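Local coordinates for protein quinone oxidoreductase (Coxiella burnetii, PDB 3TQH) that binds NADPH and probably uses it to reduce quinones, at residues G97-G100 and C106-A109; I120-K125 and L129-L134; A148-G153 and V216-D221; I170-Q175 and G279-E284. All coordinates share one frame; numbering follows the deposited sequence.

Contact 1 (G97-G100 and C106-A109)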
loop_
_atom_site.group_PDB
_atom_site.type_symbol
_atom_site.label_atom_id
_atom_site.label_comp_id
_atom_site.label_asym_id
_atom_site.label_seq_id
_atom_site.Cartn_x
_atom_site.Cartn_y
_atom_site.Cartn_z
ATOM N N GLY A 97 10.722 5.180 -3.602
ATOM C CA GLY A 97 10.770 3.754 -3.384
ATOM C C GLY A 97 10.408 3.318 -1.988
ATOM O O GLY A 97 9.628 3.983 -1.294
ATOM N N ILE A 98 10.984 2.180 -1.600
ATOM C CA ILE A 98 10.699 1.514 -0.338
ATOM C C ILE A 98 11.996 1.414 0.444
ATOM O O ILE A 98 13.032 1.078 -0.124
ATOM C CB ILE A 98 10.169 0.063 -0.555
ATOM C CG1 ILE A 98 8.990 0.040 -1.529
ATOM C CG2 ILE A 98 9.752 -0.566 0.769
ATOM C CD1 ILE A 98 7.807 0.795 -1.039
ATOM N N ALA A 99 11.939 1.676 1.742
ATOM C CA ALA A 99 13.123 1.570 2.588
ATOM C C ALA A 99 12.841 0.721 3.827
ATOM O O ALA A 99 11.790 0.842 4.456
ATOM C CB ALA A 99 13.616 2.958 2.982
ATOM N N GLY A 100 13.787 -0.147 4.164
ATOM C CA GLY A 100 13.719 -0.934 5.388
ATOM C C GLY A 100 12.660 -2.016 5.407
ATOM O O GLY A 100 12.282 -2.483 6.476
ATOM N N CYS A 106 11.083 2.718 8.840
ATOM C CA CYS A 106 11.947 3.869 9.116
ATOM C C CYS A 106 11.625 5.178 8.388
ATOM O O CYS A 106 12.378 6.137 8.518
ATOM C CB CYS A 106 13.375 3.476 8.736
ATOM S SG CYS A 106 13.545 3.138 6.949
ATOM N N CYS A 107 10.527 5.242 7.640
ATOM C CA CYS A 107 10.308 6.351 6.716
ATOM C C CYS A 107 9.604 7.584 7.310
ATOM O O CYS A 107 9.677 8.664 6.718
ATOM C CB CYS A 107 9.560 5.866 5.478
ATOM S SG CYS A 107 10.518 4.793 4.396
ATOM N N TYR A 108 8.921 7.440 8.451
ATOM C CA TYR A 108 8.402 8.609 9.176
ATOM C C TYR A 108 9.609 9.333 9.780
ATOM O O TYR A 108 9.833 9.274 10.993
ATOM C CB TYR A 108 7.459 8.221 10.323
ATOM C CG TYR A 108 6.172 7.483 9.995
ATOM C CD1 TYR A 108 5.913 6.948 8.732
ATOM C CD2 TYR A 108 5.224 7.278 10.996
ATOM C CE1 TYR A 108 4.728 6.254 8.480
ATOM C CE2 TYR A 108 4.049 6.591 10.753
ATOM C CZ TYR A 108 3.805 6.079 9.500
ATOM O OH TYR A 108 2.632 5.390 9.288
ATOM N N ALA A 109 10.387 10.004 8.932
ATOM C CA ALA A 109 11.682 10.556 9.346
ATOM C C ALA A 109 12.288 11.446 8.264
ATOM O O ALA A 109 11.893 11.394 7.106
ATOM C CB ALA A 109 12.638 9.437 9.695
#
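Cys-106 and Cys-107 turn consecutive sulfurs toward the methyl group of Ala-99, so one small side chain meets two thiols. At Cys-106 the SG atom is folded between the backbone N and the carbonyl carbon (chi1 64°). That rotation brings it over the end of segment 97-100, where SG lies 3.8 Å from Ala-99 O and 4.0 Å from Ala-99 CB. Cys-106 SG also passes 4.3 Å from Gly-100 N. Cys-107 takes the other course: its SG stands anti to its own carbonyl carbon and reaches the Ala-99 methyl, SG to CB 3.9 Å. The Cys-106 SG and Cys-107 SG atoms are themselves 4.3 Å apart, too far for a disulfide, and the contact is plain van der Waals packing. At Tyr-108 the chain makes an inverse gamma turn, closed by a weak bond of 2.7 Å from Ala-109 N to Cys-107 O. The turn takes the chain away from the contact: the Tyr-108 hydroxyl bonds to Asp-49 and His-304, and Ala-109 packs on strand 6-12. The contact thus closes the loop that follows strand 94-98 in the GroES-like part of the enzyme. Both cysteines bond through their backbones to Gly-72, while Ala-99 and Cys-107 rest on Phe-75 of strand 74-82, and Ile-98 turns to helix 135-147.

Contact 2 (I120-K125 and L129-L134)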
loop_
_atom_site.group_PDB
_atom_site.type_symbol
_atom_site.label_atom_id
_atom_site.label_comp_id
_atom_site.label_asym_id
_atom_site.label_seq_id
_atom_site.Cartn_x
_atom_site.Cartn_y
_atom_site.Cartn_z
ATOM N N ILE A 120 13.596 3.972 -7.505
ATOM C CA ILE A 120 13.764 4.418 -8.891
ATOM C C ILE A 120 13.909 5.944 -8.930
ATOM O O ILE A 120 13.668 6.622 -7.930
ATOM C CB ILE A 120 12.598 3.952 -9.817
ATOM C CG1 ILE A 120 11.260 4.565 -9.393
ATOM C CG2 ILE A 120 12.493 2.428 -9.829
ATOM C CD1 ILE A 120 10.193 4.471 -10.466
ATOM N N GLN A 121 14.317 6.474 -10.080
ATOM C CA GLN A 121 14.343 7.922 -10.298
ATOM C C GLN A 121 12.902 8.409 -10.323
ATOM O O GLN A 121 12.079 7.842 -11.040
ATOM C CB GLN A 121 15.008 8.271 -11.634
ATOM C CG GLN A 121 16.466 7.835 -11.781
ATOM C CD GLN A 121 17.409 8.598 -10.862
ATOM O OE1 GLN A 121 17.393 9.831 -10.813
ATOM N NE2 GLN A 121 18.239 7.865 -10.128
ATOM N N LYS A 122 12.585 9.430 -9.528
ATOM C CA LYS A 122 11.283 10.092 -9.625
ATOM C C LYS A 122 11.198 10.820 -10.966
ATOM O O LYS A 122 12.102 11.567 -11.328
ATOM C CB LYS A 122 11.072 11.095 -8.482
ATOM C CG LYS A 122 9.700 11.789 -8.512
ATOM C CD LYS A 122 9.568 12.935 -7.502
ATOM C CE LYS A 122 10.254 14.226 -7.952
ATOM N NZ LYS A 122 9.677 14.791 -9.199
ATOM N N LEU A 123 10.113 10.597 -11.698
ATOM C CA LEU A 123 9.846 11.358 -12.917
ATOM C C LEU A 123 9.621 12.831 -12.565
ATOM O O LEU A 123 9.090 13.140 -11.501
ATOM C CB LEU A 123 8.628 10.780 -13.650
ATOM C CG LEU A 123 8.891 9.449 -14.364
ATOM C CD1 LEU A 123 7.592 8.794 -14.785
ATOM C CD2 LEU A 123 9.808 9.663 -15.573
ATOM N N GLU A 124 10.045 13.732 -13.444
ATOM C CA GLU A 124 9.964 15.174 -13.169
ATOM C C GLU A 124 8.524 15.637 -12.916
ATOM O O GLU A 124 8.276 16.437 -12.009
ATOM C CB GLU A 124 10.618 15.990 -14.302
ATOM C CG GLU A 124 10.166 17.460 -14.440
ATOM C CD GLU A 124 10.548 18.365 -13.259
ATOM O OE1 GLU A 124 10.750 17.871 -12.122
ATOM O OE2 GLU A 124 10.634 19.596 -13.479
ATOM N N LYS A 125 7.583 15.118 -13.702
ATOM C CA LYS A 125 6.177 15.532 -13.605
ATOM C C LYS A 125 5.507 15.105 -12.295
ATOM O O LYS A 125 4.512 15.707 -11.894
ATOM C CB LYS A 125 5.376 14.989 -14.791
ATOM C CG LYS A 125 5.785 15.565 -16.129
ATOM C CD LYS A 125 5.173 16.936 -16.375
ATOM C CE LYS A 125 3.719 16.833 -16.823
ATOM N NZ LYS A 125 3.185 18.147 -17.272
ATOM N N LEU A 129 5.083 14.229 -3.016
ATOM C CA LEU A 129 3.928 13.656 -2.323
ATOM C C LEU A 129 3.286 12.517 -3.122
ATOM O O LEU A 129 2.939 11.471 -2.559
ATOM C CB LEU A 129 2.884 14.736 -2.031
ATOM C CG LEU A 129 3.295 15.801 -1.013
ATOM C CD1 LEU A 129 2.361 16.997 -1.090
ATOM C CD2 LEU A 129 3.337 15.217 0.394
ATOM N N GLN A 130 3.116 12.721 -4.426
ATOM C CA GLN A 130 2.605 11.661 -5.294
ATOM C C GLN A 130 3.561 10.465 -5.332
ATOM O O GLN A 130 3.128 9.316 -5.258
ATOM C CB GLN A 130 2.364 12.179 -6.716
ATOM C CG GLN A 130 1.128 13.052 -6.861
ATOM C CD GLN A 130 0.971 13.613 -8.259
ATOM O OE1 GLN A 130 1.949 14.019 -8.893
ATOM N NE2 GLN A 130 -0.264 13.651 -8.747
ATOM N N ALA A 131 4.857 10.745 -5.442
ATOM C CA ALA A 131 5.864 9.690 -5.533
ATOM C C ALA A 131 5.921 8.808 -4.281
ATOM O O ALA A 131 6.156 7.610 -4.387
ATOM C CB ALA A 131 7.237 10.283 -5.827
ATOM N N ALA A 132 5.719 9.401 -3.104
ATOM C CA ALA A 132 5.781 8.657 -1.841
ATOM C C ALA A 132 4.493 7.886 -1.577
ATOM O O ALA A 132 4.487 6.937 -0.811
ATOM C CB ALA A 132 6.070 9.601 -0.676
ATOM N N SER A 133 3.403 8.302 -2.210
ATOM C CA SER A 133 2.099 7.670 -2.014
ATOM C C SER A 133 1.889 6.439 -2.893
ATOM O O SER A 133 0.967 5.659 -2.662
ATOM C CB SER A 133 0.988 8.688 -2.271
ATOM O OG SER A 133 1.021 9.725 -1.298
ATOM N N LEU A 134 2.756 6.260 -3.879
ATOM C CA LEU A 134 2.552 5.263 -4.927
ATOM C C LEU A 134 3.109 3.848 -4.665
ATOM O O LEU A 134 2.417 2.876 -4.949
ATOM C CB LEU A 134 3.115 5.802 -6.250
ATOM C CG LEU A 134 2.775 5.049 -7.536
ATOM C CD1 LEU A 134 1.272 4.981 -7.779
ATOM C CD2 LEU A 134 3.483 5.700 -8.709
#
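Lys-122 meets Ala-131 through the aliphatic part of its side chain, where the chain leaves strand 119-121. Its CG is anti to the backbone N (chi1 -178°), which lays the chain against the helix; CD and CG both approach the Ala-131 methyl, with Lys-122 CD to Ala-131 CB 3.9 Å. Farther out the lysine bends at chi3 and chi4, curling its ammonium group back to its own side of the contact. There NZ donates to Leu-123 O at 2.9 Å, tilted 33° from that carbonyl's plane, and to Leu-126 O, while the charge makes a cation-pi contact with Phe-128. The lysine thus ties its polar end to the turn and to Phe-128 at the start of the helix, and sets its methylenes against Ala-131. At Lys-125 the approach is looser: Lys-125 O and Gln-130 OE1, two acceptors, are 4.3 Å apart, and the lysine side chain runs off from the helix. One turn along the helix, Ser-133 OG bonds back to Leu-129 O at 2.9 Å. Met-96 of strand 94-98 touches both Lys-122 and Ala-131. The arrangement is a tight strand-turn-helix connection, in which helix 128-133 folds back against the GroES-like sheet to which strand 119-121 belongs.

Contact 3 (A148-G153 and V216-D221)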
loop_
_atom_site.group_PDB
_atom_site.type_symbol
_atom_site.label_atom_id
_atom_site.label_comp_id
_atom_site.label_asym_id
_atom_site.label_seq_id
_atom_site.Cartn_x
_atom_site.Cartn_y
_atom_site.Cartn_z
ATOM N N ALA A 148 -4.182 -12.630 -10.290
ATOM C CA ALA A 148 -5.508 -13.047 -10.768
ATOM C C ALA A 148 -5.592 -13.242 -12.289
ATOM O O ALA A 148 -6.629 -13.678 -12.791
ATOM C CB ALA A 148 -6.564 -12.044 -10.326
ATOM N N GLU A 149 -4.523 -12.915 -13.016
ATOM C CA GLU A 149 -4.489 -13.054 -14.473
ATOM C C GLU A 149 -5.727 -12.442 -15.140
ATOM O O GLU A 149 -6.375 -13.052 -15.989
ATOM C CB GLU A 149 -4.329 -14.524 -14.870
ATOM C CG GLU A 149 -3.042 -15.170 -14.366
ATOM C CD GLU A 149 -2.776 -16.516 -15.020
ATOM O OE1 GLU A 149 -3.713 -17.087 -15.630
ATOM O OE2 GLU A 149 -1.626 -17.005 -14.935
ATOM N N VAL A 150 -6.036 -11.219 -14.740
ATOM C CA VAL A 150 -7.151 -10.473 -15.296
ATOM C C VAL A 150 -6.940 -10.131 -16.782
ATOM O O VAL A 150 -5.903 -9.585 -17.158
ATOM C CB VAL A 150 -7.363 -9.190 -14.463
ATOM C CG1 VAL A 150 -8.082 -8.128 -15.267
ATOM C CG2 VAL A 150 -8.114 -9.525 -13.185
ATOM N N LYS A 151 -7.924 -10.478 -17.615
ATOM C CA LYS A 151 -7.922 -10.151 -19.050
ATOM C C LYS A 151 -9.165 -9.333 -19.390
ATOM O O LYS A 151 -10.089 -9.257 -18.585
ATOM C CB LYS A 151 -7.944 -11.431 -19.896
ATOM C CG LYS A 151 -6.685 -12.285 -19.842
ATOM C CD LYS A 151 -6.898 -13.582 -20.634
ATOM C CE LYS A 151 -5.591 -14.354 -20.885
ATOM N NZ LYS A 151 -5.706 -15.350 -22.016
ATOM N N GLN A 152 -9.204 -8.749 -20.586
ATOM C CA GLN A 152 -10.405 -8.054 -21.053
ATOM C C GLN A 152 -11.594 -9.017 -21.120
ATOM O O GLN A 152 -11.457 -10.147 -21.584
ATOM C CB GLN A 152 -10.185 -7.400 -22.427
ATOM C CG GLN A 152 -11.474 -6.835 -23.056
ATOM C CD GLN A 152 -11.238 -5.891 -24.224
ATOM O OE1 GLN A 152 -10.232 -5.190 -24.283
ATOM N NE2 GLN A 152 -12.187 -5.855 -25.152
ATOM N N GLY A 153 -12.753 -8.551 -20.664
ATOM C CA GLY A 153 -13.964 -9.372 -20.601
ATOM C C GLY A 153 -14.265 -9.911 -19.209
ATOM O O GLY A 153 -15.422 -10.154 -18.877
ATOM N N VAL A 216 -18.111 -14.383 -10.725
ATOM C CA VAL A 216 -17.032 -13.440 -10.942
ATOM C C VAL A 216 -15.754 -14.223 -11.273
ATOM O O VAL A 216 -15.566 -15.333 -10.781
ATOM C CB VAL A 216 -16.883 -12.546 -9.668
ATOM C CG1 VAL A 216 -15.445 -12.202 -9.373
ATOM C CG2 VAL A 216 -17.740 -11.291 -9.798
ATOM N N ASP A 217 -14.900 -13.650 -12.122
ATOM C CA ASP A 217 -13.637 -14.292 -12.529
ATOM C C ASP A 217 -12.516 -14.107 -11.498
ATOM O O ASP A 217 -11.664 -14.974 -11.345
ATOM C CB ASP A 217 -13.167 -13.759 -13.885
ATOM C CG ASP A 217 -14.140 -14.067 -15.003
ATOM O OD1 ASP A 217 -14.115 -15.205 -15.532
ATOM O OD2 ASP A 217 -14.931 -13.168 -15.363
ATOM N N ALA A 218 -12.501 -12.976 -10.806
ATOM C CA ALA A 218 -11.493 -12.737 -9.782
ATOM C C ALA A 218 -12.039 -11.857 -8.676
ATOM O O ALA A 218 -12.818 -10.948 -8.928
ATOM C CB ALA A 218 -10.249 -12.106 -10.388
ATOM N N VAL A 219 -11.635 -12.158 -7.449
ATOM C CA VAL A 219 -11.905 -11.311 -6.310
ATOM C C VAL A 219 -10.568 -10.796 -5.806
ATOM O O VAL A 219 -9.721 -11.593 -5.421
ATOM C CB VAL A 219 -12.589 -12.095 -5.174
ATOM C CG1 VAL A 219 -12.679 -11.235 -3.901
ATOM C CG2 VAL A 219 -13.979 -12.614 -5.619
ATOM N N ILE A 220 -10.368 -9.477 -5.841
ATOM C CA ILE A 220 -9.234 -8.859 -5.172
ATOM C C ILE A 220 -9.708 -8.489 -3.775
ATOM O O ILE A 220 -10.331 -7.443 -3.569
ATOM C CB ILE A 220 -8.703 -7.611 -5.904
ATOM C CG1 ILE A 220 -8.474 -7.901 -7.400
ATOM C CG2 ILE A 220 -7.408 -7.146 -5.258
ATOM C CD1 ILE A 220 -7.599 -9.123 -7.680
ATOM N N ASP A 221 -9.439 -9.376 -2.824
ATOM C CA ASP A 221 -9.936 -9.225 -1.464
ATOM C C ASP A 221 -8.948 -8.398 -0.643
ATOM O O ASP A 221 -7.880 -8.886 -0.256
ATOM C CB ASP A 221 -10.157 -10.594 -0.818
ATOM C CG ASP A 221 -10.380 -10.502 0.673
ATOM O OD1 ASP A 221 -11.028 -9.529 1.116
ATOM O OD2 ASP A 221 -9.909 -11.397 1.411
#
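Ala-148 and Ala-218 turn their methyls on each other at a slant, their CB atoms 3.7 Å apart. Each CB is directed at the opposite segment, and methyl on methyl allows the backbones to come close, with Ala-148 CA and Ala-218 CA separated by 6.1 Å. The second neighbour of the Ala-148 methyl arrives from another direction: Ile-220 CD1 lies 4.1 Å from Ala-148 CB, well off the line joining the two alanine methyls. Ile-220 starts out alongside the contact, but its CG1 stands anti to the carbonyl carbon (chi1 -50°) and the next turn of the chain bends CD1 toward Ala-148. Here a helix end packs on the parallel sheet of the Rossmann-type nucleotide-binding domain: helix 135-147 stops in a Schellman motif with positive phi at Glu-149, and strand 216-221 lies between strands 155-158 and 239-243. Val-150 flanks the alanine pair more loosely, its CG2 being 4.4 Å from Ala-218 CB. The same Val-150 touches Val-156 of strand 155-158, and Ala-148 also rests on Cys-240 and Val-242 of strand 239-243. Toward the cofactor, the Ile-220 side chain comes within about 4 Å of that of Val-244, an NADPH-binding residue.

Contact 4 (I170-Q175 and G279-E284)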
loop_
_atom_site.group_PDB
_atom_site.type_symbol
_atom_site.label_atom_id
_atom_site.label_comp_id
_atom_site.label_asym_id
_atom_site.label_seq_id
_atom_site.Cartn_x
_atom_site.Cartn_y
_atom_site.Cartn_z
ATOM N N ILE A 170 -8.891 -0.513 -8.958
ATOM C CA ILE A 170 -10.049 -0.204 -9.792
ATOM C C ILE A 170 -9.650 0.457 -11.106
ATOM O O ILE A 170 -10.146 0.087 -12.169
ATOM C CB ILE A 170 -11.042 0.726 -9.066
ATOM C CG1 ILE A 170 -11.764 -0.047 -7.956
ATOM C CG2 ILE A 170 -12.042 1.328 -10.077
ATOM C CD1 ILE A 170 -12.640 0.820 -7.078
ATOM N N GLN A 171 -8.761 1.436 -11.035
ATOM C CA GLN A 171 -8.341 2.151 -12.239
ATOM C C GLN A 171 -7.537 1.229 -13.140
ATOM O O GLN A 171 -7.753 1.197 -14.349
ATOM C CB GLN A 171 -7.506 3.366 -11.887
ATOM C CG GLN A 171 -8.256 4.420 -11.148
ATOM C CD GLN A 171 -7.342 5.526 -10.694
ATOM O OE1 GLN A 171 -7.008 6.408 -11.477
ATOM N NE2 GLN A 171 -6.924 5.484 -9.428
ATOM N N LEU A 172 -6.614 0.483 -12.540
ATOM C CA LEU A 172 -5.802 -0.471 -13.282
ATOM C C LEU A 172 -6.648 -1.578 -13.907
ATOM O O LEU A 172 -6.400 -1.969 -15.046
ATOM C CB LEU A 172 -4.697 -1.056 -12.398
ATOM C CG LEU A 172 -3.569 -0.070 -12.057
ATOM C CD1 LEU A 172 -2.640 -0.638 -10.978
ATOM C CD2 LEU A 172 -2.783 0.328 -13.304
ATOM N N ALA A 173 -7.657 -2.058 -13.183
ATOM C CA ALA A 173 -8.561 -3.095 -13.705
ATOM C C ALA A 173 -9.403 -2.588 -14.877
ATOM O O ALA A 173 -9.656 -3.329 -15.821
ATOM C CB ALA A 173 -9.467 -3.612 -12.604
ATOM N N LYS A 174 -9.838 -1.332 -14.803
ATOM C CA LYS A 174 -10.590 -0.695 -15.878
ATOM C C LYS A 174 -9.727 -0.570 -17.129
ATOM O O LYS A 174 -10.190 -0.844 -18.244
ATOM C CB LYS A 174 -11.086 0.686 -15.431
ATOM C CG LYS A 174 -11.881 1.469 -16.483
ATOM C CD LYS A 174 -13.307 0.959 -16.621
ATOM C CE LYS A 174 -14.053 1.722 -17.713
ATOM N NZ LYS A 174 -15.410 1.155 -17.980
ATOM N N GLN A 175 -8.470 -0.174 -16.938
ATOM C CA GLN A 175 -7.514 -0.064 -18.048
ATOM C C GLN A 175 -7.186 -1.418 -18.692
ATOM O O GLN A 175 -6.782 -1.460 -19.849
ATOM C CB GLN A 175 -6.224 0.627 -17.588
ATOM C CG GLN A 175 -6.385 2.110 -17.265
ATOM C CD GLN A 175 -5.158 2.703 -16.576
ATOM O OE1 GLN A 175 -4.019 2.317 -16.866
ATOM N NE2 GLN A 175 -5.388 3.645 -15.661
ATOM N N GLY A 279 4.460 4.945 -12.201
ATOM C CA GLY A 279 4.825 6.350 -12.114
ATOM C C GLY A 279 4.614 7.109 -13.415
ATOM O O GLY A 279 4.236 8.279 -13.400
ATOM N N LYS A 280 4.864 6.447 -14.539
ATOM C CA LYS A 280 4.637 7.050 -15.852
ATOM C C LYS A 280 3.150 7.370 -16.051
ATOM O O LYS A 280 2.792 8.477 -16.464
ATOM C CB LYS A 280 5.134 6.122 -16.963
ATOM C CG LYS A 280 5.392 6.830 -18.282
ATOM C CD LYS A 280 6.049 5.899 -19.298
ATOM C CE LYS A 280 6.452 6.648 -20.552
ATOM N NZ LYS A 280 6.909 5.714 -21.608
ATOM N N LEU A 281 2.295 6.393 -15.741
ATOM C CA LEU A 281 0.844 6.563 -15.806
ATOM C C LEU A 281 0.401 7.770 -14.998
ATOM O O LEU A 281 -0.382 8.587 -15.478
ATOM C CB LEU A 281 0.117 5.316 -15.282
ATOM C CG LEU A 281 0.196 4.011 -16.083
ATOM C CD1 LEU A 281 -0.666 2.943 -15.411
ATOM C CD2 LEU A 281 -0.226 4.203 -17.538
ATOM N N VAL A 282 0.909 7.886 -13.774
ATOM C CA VAL A 282 0.541 9.010 -12.912
ATOM C C VAL A 282 0.982 10.349 -13.503
ATOM O O VAL A 282 0.231 11.320 -13.458
ATOM C CB VAL A 282 1.113 8.866 -11.491
ATOM C CG1 VAL A 282 0.687 10.051 -10.629
ATOM C CG2 VAL A 282 0.661 7.560 -10.864
ATOM N N SER A 283 2.189 10.395 -14.063
ATOM C CA SER A 283 2.705 11.623 -14.676
ATOM C C SER A 283 1.937 12.011 -15.938
ATOM O O SER A 283 1.839 13.189 -16.259
ATOM C CB SER A 283 4.196 11.497 -14.994
ATOM O OG SER A 283 4.450 10.401 -15.854
ATOM N N GLU A 284 1.394 11.021 -16.643
ATOM C CA GLU A 284 0.626 11.259 -17.871
ATOM C C GLU A 284 -0.884 11.455 -17.611
ATOM O O GLU A 284 -1.683 11.436 -18.550
ATOM C CB GLU A 284 0.856 10.100 -18.861
ATOM C CG GLU A 284 2.286 10.020 -19.399
ATOM C CD GLU A 284 2.556 8.779 -20.256
ATOM O OE1 GLU A 284 1.834 7.767 -20.118
ATOM O OE2 GLU A 284 3.510 8.815 -21.063
#
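Leu-281 carries this contact with a single methyl, CD1, which meets two side chains of helix 164-175. Leu-172 CD2 approaches it to 4.0 Å, the two leucine side chains meeting at a slant. The same methyl, Leu-281 CD1, is 3.7 Å from Gln-175 OE1; the extended glutamine and the leucine run past each other in opposite directions, and the amide oxygen touches the methyl from alongside. Leu-281 has CG anti to its carbonyl carbon (chi1 -68°) and an extended second torsion, which carries CD1 outward across the gap between helices whose nearest CA atoms, those of Leu-172 and Leu-281, remain 10.0 Å apart. One shell farther out, Leu-172 also rests on Ala-141 and Leu-145 of helix 135-147, and Leu-281 on Leu-287. Gln-171 OE1 accepts from Arg-288 N, a bond from helix 164-175 to the loop after helix 272-283, while NE2 donates to His-167 O one turn back in its own helix, which positions the amide. Behind Leu-281, Lys-280 O accepts from both Glu-284 N at 2.9 Å and Ser-283 OG at 2.6 Å. Helix 164-175 follows the first strand of the Rossmann-type domain and begins at the NADPH-binding Gly-164 and Val-165; the contact packs its last turn against helix 272-283, with the Leu-172 side chain about 12 Å from the bound NADPH. The chemistry is therefore modest dispersion packing of one leucine methyl against a leucine and a glutamine, buried at the leucines and more open at Gln-175, with directional bonds lying to the flanks.

Contacts 1 and 2 come first along the chain, one after the other, and both reach the sheet in which strands 94-98 and 119-121 are neighbours; their centres are 14 Å apart. Contacts 3 and 4 follow, with alternating segments, in and around the nucleotide-binding part, their centres about 17 Å apart. Contact 1 and contact 3 lie on opposite sides of the chain's centre, 32 Å between centres. Contact 2 is joined directly to contact 4, where Leu-123 and Lys-125 pack on helix 272-283, with Leu-123 CD1 3.6 Å from Lys-280 CA. That helix, also touched by Ile-120 of strand 119-121, thus bridges the GroES-like sheet and helix 164-175, linking the two halves of the enzyme.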